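Local coordinates for adhesion and penetration protein autotransporter (Haemophilus influenzae, PDB 3SYJ) that promotes adherence and invasion by binding a host cell structure, mediates bacterial aggregation through its self-associating passenger domain, and is probably a serine protease, at residues A[353-358]-A[375-380]. Residues are numbered along the deposited sequence; the frame is centred on the assembly and turned at random.
Sequences ASDINQ and SNQTWQ
Ile-356 and Trp-379 pair as parallel strand neighbours, as do Asn-357 and Gln-380. Ile-356 N donates to Thr-378 O (3.0 Å), Gln-380 N returns a weak bond to Ile-356 O, and Gln-358 N reaches Gln-380 O at 2.8 Å. A water joins Ile-356 O to Thr-378 OG1. Ahead of the strands a side chain takes over from the backbone: Asp-355 OD1 accepts Thr-378 N (2.9 Å), which approaches from above the carboxylate plane. A chi1 of -71° puts CG beside the backbone N and brings OD1 toward the 375-380 segment. At the far end, Trp-379 NE1 donates to Gln-358 OE1 (2.8 Å) in both the ring plane and the carbonyl plane, although the two planes stand 68° apart. Gln-358 NE2 is held by Glu-338 O, so both ends of this buried amide are engaged. On the face that Ile-356 and Trp-379 share, Ile-356 CG2 meets Trp-379 CD1 at 3.9 Å, obliquely to the ring. On the other face the amides of Asn-357 and Gln-380 run side by side without bonding each other; Asn-357 OD1 accepts from Gly-359 N and Gln-380 NE2 donates to Asp-402 OD1. Gln-377 CG lies 3.3 Å from Ser-354 C. Asn-357 and Trp-379 also have backbone bonds to Ala-307 and Asn-397, as expected of successive rungs in the right-handed parallel beta-helix of an autotransporter passenger domain.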
ATOM      1  N   ALA A 353     -30.044 -57.693 -36.062  1.00 23.13           N
ATOM      2  CA  ALA A 353     -29.707 -58.821 -36.925  1.00 23.16           C
ATOM      3  C   ALA A 353     -29.761 -58.432 -38.404  1.00 28.23           C
ATOM      4  O   ALA A 353     -29.217 -59.133 -39.262  1.00 26.97           O
ATOM      5  CB  ALA A 353     -30.628 -59.994 -36.647  1.00 19.81           C
ATOM      6  N   SER A 354     -30.419 -57.314 -38.701  1.00 23.68           N
ATOM      7  CA  SER A 354     -30.449 -56.789 -40.066  1.00 23.87           C
ATOM      8  C   SER A 354     -30.570 -55.279 -40.027  1.00 25.35           C
ATOM      9  O   SER A 354     -30.901 -54.711 -38.989  1.00 24.25           O
ATOM     10  CB  SER A 354     -31.634 -57.366 -40.851  1.00 24.07           C
ATOM     11  OG  SER A 354     -32.854 -56.746 -40.459  1.00 21.67           O
ATOM     12  N   ASP A 355     -30.305 -54.627 -41.153  1.00 23.21           N
ATOM     13  CA  ASP A 355     -30.611 -53.210 -41.270  1.00 23.61           C
ATOM     14  C   ASP A 355     -32.069 -52.990 -40.909  1.00 24.10           C
ATOM     15  O   ASP A 355     -32.921 -53.847 -41.160  1.00 24.37           O
ATOM     16  CB  ASP A 355     -30.373 -52.717 -42.691  1.00 20.68           C
ATOM     17  CG  ASP A 355     -28.916 -52.654 -43.042  1.00 22.37           C
ATOM     18  OD1 ASP A 355     -28.084 -52.782 -42.120  1.00 27.33           O
ATOM     19  OD2 ASP A 355     -28.603 -52.475 -44.235  1.00 25.18           O
ATOM     20  N   ILE A 356     -32.349 -51.836 -40.317  1.00 25.92           N
ATOM     21  CA  ILE A 356     -33.710 -51.478 -39.953  1.00 24.65           C
ATOM     22  C   ILE A 356     -34.080 -50.087 -40.447  1.00 23.99           C
ATOM     23  O   ILE A 356     -33.403 -49.100 -40.145  1.00 21.54           O
ATOM     24  CB  ILE A 356     -33.926 -51.547 -38.436  1.00 25.26           C
ATOM     25  CG1 ILE A 356     -33.799 -52.992 -37.954  1.00 21.34           C
ATOM     26  CG2 ILE A 356     -35.293 -50.967 -38.069  1.00 23.12           C
ATOM     27  CD1 ILE A 356     -34.950 -53.877 -38.383  1.00 23.51           C
ATOM     28  N   ASN A 357     -35.151 -50.005 -41.209  1.00 26.32           N
ATOM     29  CA  ASN A 357     -35.800 -48.775 -41.583  1.00 19.88           C
ATOM     30  C   ASN A 357     -37.217 -48.753 -41.046  1.00 19.64           C
ATOM     31  O   ASN A 357     -38.116 -49.335 -41.580  1.00 20.43           O
ATOM     32  CB  ASN A 357     -35.783 -48.582 -43.093  1.00 21.60           C
ATOM     33  CG  ASN A 357     -36.296 -47.235 -43.531  1.00 25.51           C
ATOM     34  OD1 ASN A 357     -36.790 -46.455 -42.769  1.00 22.02           O
ATOM     35  ND2 ASN A 357     -36.137 -46.971 -44.770  1.00 24.56           N
ATOM     36  N   GLN A 358     -37.343 -48.064 -39.938  1.00 19.10           N
ATOM     37  CA  GLN A 358     -38.565 -47.910 -39.215  1.00 21.54           C
ATOM     38  C   GLN A 358     -39.563 -46.917 -39.852  1.00 22.26           C
ATOM     39  O   GLN A 358     -40.676 -46.814 -39.449  1.00 21.27           O
ATOM     40  CB  GLN A 358     -38.201 -47.517 -37.797  1.00 18.85           C
ATOM     41  CG  GLN A 358     -38.820 -48.350 -36.726  1.00 19.74           C
ATOM     42  CD  GLN A 358     -38.356 -48.014 -35.337  1.00 21.78           C
ATOM     43  OE1 GLN A 358     -37.243 -47.642 -35.125  1.00 21.68           O
ATOM     44  NE2 GLN A 358     -39.212 -48.160 -34.416  1.00 14.76           N
ATOM     45  N   SER A 375     -23.123 -57.202 -37.140  1.00 21.72           N
ATOM     46  CA  SER A 375     -22.100 -56.857 -38.068  1.00 27.33           C
ATOM     47  C   SER A 375     -21.780 -55.425 -38.548  1.00 30.45           C
ATOM     48  O   SER A 375     -20.794 -54.874 -38.191  1.00 27.46           O
ATOM     49  CB  SER A 375     -22.332 -57.607 -39.341  1.00 24.99           C
ATOM     50  OG  SER A 375     -21.167 -57.619 -40.063  1.00 33.67           O
ATOM     51  N   ASN A 376     -22.648 -54.861 -39.365  1.00 28.96           N
ATOM     52  CA  ASN A 376     -22.610 -53.482 -39.773  1.00 26.83           C
ATOM     53  C   ASN A 376     -24.011 -52.989 -40.054  1.00 23.64           C
ATOM     54  O   ASN A 376     -24.226 -52.120 -40.823  1.00 22.46           O
ATOM     55  CB  ASN A 376     -21.712 -53.320 -40.978  1.00 31.97           C
ATOM     56  CG  ASN A 376     -22.207 -54.091 -42.211  1.00 56.90           C
ATOM     57  OD1 ASN A 376     -23.038 -55.018 -42.141  1.00 56.16           O
ATOM     58  ND2 ASN A 376     -21.672 -53.709 -43.357  1.00 57.47           N
ATOM     59  N   GLN A 377     -24.958 -53.608 -39.394  1.00 23.42           N
ATOM     60  CA  GLN A 377     -26.362 -53.246 -39.530  1.00 18.52           C
ATOM     61  C   GLN A 377     -26.581 -51.783 -39.152  1.00 20.38           C
ATOM     62  O   GLN A 377     -25.962 -51.279 -38.210  1.00 19.50           O
ATOM     63  CB  GLN A 377     -27.234 -54.162 -38.673  1.00 21.82           C
ATOM     64  CG  GLN A 377     -27.394 -55.574 -39.228  1.00 22.68           C
ATOM     65  CD  GLN A 377     -26.193 -56.457 -38.937  1.00 24.72           C
ATOM     66  OE1 GLN A 377     -25.424 -56.191 -38.019  1.00 20.92           O
ATOM     67  NE2 GLN A 377     -26.030 -57.513 -39.723  1.00 27.18           N
ATOM     68  N   THR A 378     -27.453 -51.105 -39.894  1.00 22.37           N
ATOM     69  CA  THR A 378     -27.764 -49.692 -39.639  1.00 23.42           C
ATOM     70  C   THR A 378     -29.189 -49.479 -39.118  1.00 20.69           C
ATOM     71  O   THR A 378     -30.034 -50.371 -39.213  1.00 18.51           O
ATOM     72  CB  THR A 378     -27.576 -48.838 -40.909  1.00 21.74           C
ATOM     73  OG1 THR A 378     -28.465 -49.299 -41.932  1.00 23.48           O
ATOM     74  CG2 THR A 378     -26.137 -48.926 -41.408  1.00 18.73           C
ATOM     75  N   TRP A 379     -29.451 -48.299 -38.558  1.00 20.25           N
ATOM     76  CA  TRP A 379     -30.816 -47.937 -38.168  1.00 20.07           C
ATOM     77  C   TRP A 379     -31.243 -46.601 -38.759  1.00 19.56           C
ATOM     78  O   TRP A 379     -30.422 -45.713 -38.980  1.00 17.45           O
ATOM     79  CB  TRP A 379     -30.990 -47.885 -36.646  1.00 17.86           C
ATOM     80  CG  TRP A 379     -32.366 -47.395 -36.219  1.00 16.79           C
ATOM     81  CD1 TRP A 379     -33.496 -48.152 -36.108  1.00 17.69           C
ATOM     82  CD2 TRP A 379     -32.745 -46.056 -35.847  1.00 15.86           C
ATOM     83  NE1 TRP A 379     -34.555 -47.374 -35.698  1.00 20.24           N
ATOM     84  CE2 TRP A 379     -34.120 -46.086 -35.524  1.00 20.05           C
ATOM     85  CE3 TRP A 379     -32.058 -44.838 -35.761  1.00 17.55           C
ATOM     86  CZ2 TRP A 379     -34.826 -44.940 -35.124  1.00 18.78           C
ATOM     87  CZ3 TRP A 379     -32.759 -43.699 -35.357  1.00 19.12           C
ATOM     88  CH2 TRP A 379     -34.131 -43.761 -35.047  1.00 14.53           C
ATOM     89  N   GLN A 380     -32.548 -46.471 -38.982  1.00 23.10           N
ATOM     90  CA  GLN A 380     -33.145 -45.279 -39.566  1.00 18.60           C
ATOM     91  C   GLN A 380     -34.608 -45.207 -39.141  1.00 21.17           C
ATOM     92  O   GLN A 380     -35.363 -46.163 -39.339  1.00 21.90           O
ATOM     93  CB  GLN A 380     -33.061 -45.362 -41.088  1.00 22.98           C
ATOM     94  CG  GLN A 380     -33.436 -44.083 -41.807  1.00 26.88           C
ATOM     95  CD  GLN A 380     -33.317 -44.207 -43.310  1.00 28.46           C
ATOM     96  OE1 GLN A 380     -33.279 -45.310 -43.853  1.00 25.95           O
ATOM     97  NE2 GLN A 380     -33.270 -43.070 -43.993  1.00 36.81           N
TER
HETATM   98  O   HOH W   1     -31.029 -48.747 -42.068  1.00 24.29           O